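Cytochrome P450 268A2 Cyp268A2 (Mycobacterium marinum, PDB 6BLD) belongs to the cytochrome P450 superfamily of haem-thiolate proteins and holds its haem within a predominantly helical fold. Local coordinates at residues Thr296-Leu301 / Leu377-Leu382. Residues are numbered along the deposited sequence; the frame is centred on the assembly and turned at random.
With HEM (protoporphyrin IX containing Fe), chain B.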
loop_
_atom_site.group_PDB
_atom_site.type_symbol
_atom_site.label_atom_id
_atom_site.label_comp_id
_atom_site.label_asym_id
_atom_site.label_seq_id
_atom_site.Cartn_x
_atom_site.Cartn_y
_atom_site.Cartn_z
ATOM N N THR A 296 14.225 12.528 -6.265
ATOM C CA THR A 296 14.591 12.059 -4.933
ATOM C C THR A 296 13.589 12.514 -3.881
ATOM O O THR A 296 13.442 11.858 -2.843
ATOM C CB THR A 296 15.995 12.542 -4.564
ATOM O OG1 THR A 296 15.966 13.952 -4.304
ATOM C CG2 THR A 296 16.971 12.259 -5.697
ATOM N N ALA A 297 12.898 13.631 -4.122
ATOM C CA ALA A 297 11.881 14.086 -3.179
ATOM C C ALA A 297 10.716 13.106 -3.113
ATOM O O ALA A 297 10.201 12.817 -2.026
ATOM C CB ALA A 297 11.388 15.479 -3.566
ATOM N N VAL A 298 10.290 12.586 -4.266
ATOM C CA VAL A 298 9.206 11.607 -4.287
ATOM C C VAL A 298 9.624 10.334 -3.560
ATOM O O VAL A 298 8.839 9.745 -2.806
ATOM C CB VAL A 298 8.778 11.324 -5.741
ATOM C CG1 VAL A 298 8.027 10.002 -5.842
ATOM C CG2 VAL A 298 7.928 12.466 -6.272
ATOM N N GLU A 299 10.873 9.899 -3.758
ATOM C CA GLU A 299 11.340 8.674 -3.114
ATOM C C GLU A 299 11.360 8.818 -1.597
ATOM O O GLU A 299 11.066 7.859 -0.872
ATOM C CB GLU A 299 12.727 8.298 -3.636
ATOM C CG GLU A 299 12.728 7.734 -5.044
ATOM C CD GLU A 299 11.574 6.780 -5.289
ATOM O OE1 GLU A 299 11.540 5.697 -4.665
ATOM O OE2 GLU A 299 10.695 7.117 -6.107
ATOM N N GLU A 300 11.705 10.008 -1.096
ATOM C CA GLU A 300 11.703 10.220 0.347
ATOM C C GLU A 300 10.291 10.387 0.891
ATOM O O GLU A 300 10.006 9.950 2.010
ATOM C CB GLU A 300 12.570 11.430 0.699
ATOM C CG GLU A 300 12.524 11.812 2.172
ATOM C CD GLU A 300 13.542 11.054 3.010
ATOM O OE1 GLU A 300 13.747 11.424 4.185
ATOM O OE2 GLU A 300 14.135 10.083 2.498
ATOM N N LEU A 301 9.386 10.979 0.110
ATOM C CA LEU A 301 7.993 11.069 0.537
ATOM C C LEU A 301 7.372 9.685 0.670
ATOM O O LEU A 301 6.535 9.452 1.547
ATOM C CB LEU A 301 7.195 11.919 -0.450
ATOM C CG LEU A 301 7.445 13.427 -0.393
ATOM C CD1 LEU A 301 6.620 14.144 -1.445
ATOM C CD2 LEU A 301 7.141 13.971 0.993
ATOM N N LEU A 377 3.813 4.237 -11.994
ATOM C CA LEU A 377 2.565 4.991 -12.022
ATOM C C LEU A 377 2.390 5.816 -10.754
ATOM O O LEU A 377 1.945 6.968 -10.811
ATOM C CB LEU A 377 1.385 4.040 -12.210
ATOM C CG LEU A 377 -0.001 4.680 -12.262
ATOM C CD1 LEU A 377 -0.223 5.344 -13.612
ATOM C CD2 LEU A 377 -1.075 3.642 -11.985
ATOM N N ALA A 378 2.732 5.242 -9.597
ATOM C CA ALA A 378 2.631 5.987 -8.349
ATOM C C ALA A 378 3.549 7.201 -8.355
ATOM O O ALA A 378 3.139 8.301 -7.965
ATOM C CB ALA A 378 2.954 5.078 -7.166
ATOM N N ARG A 379 4.797 7.020 -8.799
ATOM C CA ARG A 379 5.741 8.132 -8.840
ATOM C C ARG A 379 5.249 9.240 -9.761
ATOM O O ARG A 379 5.399 10.426 -9.450
ATOM C CB ARG A 379 7.116 7.636 -9.284
ATOM C CG ARG A 379 7.781 6.696 -8.295
ATOM C CD ARG A 379 9.082 6.136 -8.845
ATOM N NE ARG A 379 9.824 5.403 -7.825
ATOM C CZ ARG A 379 10.218 4.139 -7.946
ATOM N NH1 ARG A 379 9.949 3.459 -9.052
ATOM N NH2 ARG A 379 10.887 3.555 -6.959
ATOM N N ALA A 380 4.657 8.871 -10.900
ATOM C CA ALA A 380 4.124 9.881 -11.810
ATOM C C ALA A 380 2.984 10.658 -11.164
ATOM O O ALA A 380 2.838 11.865 -11.391
ATOM C CB ALA A 380 3.661 9.225 -13.111
ATOM N N GLN A 381 2.168 9.984 -10.350
ATOM C CA GLN A 381 1.068 10.669 -9.677
ATOM C C GLN A 381 1.580 11.640 -8.620
ATOM O O GLN A 381 1.064 12.757 -8.495
ATOM C CB GLN A 381 0.120 9.646 -9.051
ATOM C CG GLN A 381 -0.649 8.816 -10.061
ATOM C CD GLN A 381 -1.707 7.953 -9.408
ATOM O OE1 GLN A 381 -2.525 8.438 -8.626
ATOM N NE2 GLN A 381 -1.694 6.664 -9.723
ATOM N N LEU A 382 2.601 11.233 -7.856
ATOM C CA LEU A 382 3.128 12.087 -6.796
ATOM C C LEU A 382 3.863 13.291 -7.367
ATOM O O LEU A 382 3.782 14.391 -6.814
ATOM C CB LEU A 382 4.044 11.288 -5.872
ATOM C CG LEU A 382 3.451 9.989 -5.326
ATOM C CD1 LEU A 382 4.532 9.095 -4.734
ATOM C CD2 LEU A 382 2.356 10.291 -4.313
HETATM C CHA HEM B . 2.540 -4.671 -4.766
HETATM C CHB HEM B . -0.417 -2.164 -7.689
HETATM C CHC HEM B . 1.088 1.982 -5.656
HETATM C CHD HEM B . 3.332 -0.626 -2.218
HETATM C C1A HEM B . 1.616 -4.361 -5.742
HETATM C C2A HEM B . 0.931 -5.299 -6.609
HETATM C C3A HEM B . 0.120 -4.610 -7.414
HETATM C C4A HEM B . 0.253 -3.204 -7.087
HETATM C CMA HEM B . -0.801 -5.204 -8.502
HETATM C CAA HEM B . 1.121 -6.831 -6.607
HETATM C CBA HEM B . 2.359 -7.168 -7.433
HETATM C CGA HEM B . 2.686 -8.633 -7.303
HETATM O O1A HEM B . 3.439 -9.158 -8.164
HETATM O O2A HEM B . 2.189 -9.279 -6.344
HETATM C C1B HEM B . -0.222 -0.823 -7.442
HETATM C C2B HEM B . -0.766 0.265 -8.222
HETATM C C3B HEM B . -0.362 1.415 -7.685
HETATM C C4B HEM B . 0.462 1.104 -6.521
HETATM C CMB HEM B . -1.659 0.131 -9.474
HETATM C CAB HEM B . -0.762 2.790 -8.268
HETATM C CBB HEM B . -0.273 3.943 -7.812
HETATM C C1C HEM B . 1.837 1.639 -4.546
HETATM C C2C HEM B . 2.510 2.556 -3.644
HETATM C C3C HEM B . 3.121 1.824 -2.692
HETATM C C4C HEM B . 2.865 0.430 -2.970
HETATM C CMC HEM B . 2.470 4.095 -3.801
HETATM C CAC HEM B . 3.987 2.267 -1.489
HETATM C CBC HEM B . 4.449 3.510 -1.324
HETATM C C1D HEM B . 3.336 -1.948 -2.604
HETATM C C2D HEM B . 3.952 -3.048 -1.894
HETATM C C3D HEM B . 3.734 -4.168 -2.592
HETATM C C4D HEM B . 2.973 -3.815 -3.777
HETATM C CMD HEM B . 4.719 -2.929 -0.558
HETATM C CAD HEM B . 4.214 -5.588 -2.215
HETATM C CBD HEM B . 5.690 -5.729 -2.578
HETATM C CGD HEM B . 6.215 -7.084 -2.175
HETATM O O1D HEM B . 7.436 -7.330 -2.361
HETATM O O2D HEM B . 5.421 -7.915 -1.666
HETATM N NA HEM B . 1.176 -3.089 -6.063
HETATM N NB HEM B . 0.522 -0.276 -6.413
HETATM N NC HEM B . 2.078 0.352 -4.102
HETATM N ND HEM B . 2.751 -2.452 -3.748
HETATM FE FE HEM B . 1.832 -1.346 -5.209
#
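Arg-379 and Leu-382 reach from helix 375-392 to Glu-299 and Val-298 of helix 290-305; the axes of segments 296-301 and 377-382 come within 10.1 Å and their N-to-C directions differ by 108°. Leu-377 and Ala-378 face the haem instead, with Ala-378 CB 3.5 Å from the vinyl carbon CBB. Arg-379, extended from CG to NE, forms a bidentate, side-on salt bridge with Glu-299. NE donates to Glu-299 OE2 at 2.6 Å and NH2 to Glu-299 OE1 at 3.2 Å. Both oxygens lie near the guanidinium plane but are met from above the carboxylate plane, the two groups being turned 53° apart. A bend at chi2 (-41°) brings the carboxylate of Glu-299 to the guanidinium, and a hydrogen bond from OE1 to His-361 should help fix it. Gln-381 NE2 makes a van der Waals contact with the same vinyl carbon, CBB. Val-298 CG1 packs against both Leu-382 CD1, at 3.8 Å, and Arg-379 CG. Glu-300 and Arg-303 are the ExxR pair of the K helix, and the carboxylate of Glu-300 is salt-bridged to Arg-303 and to Arg-356. Helix 375-392, the L helix, is flanked by helices 123-147 (D) and 160-170 (E) and by the long central helix 247-278.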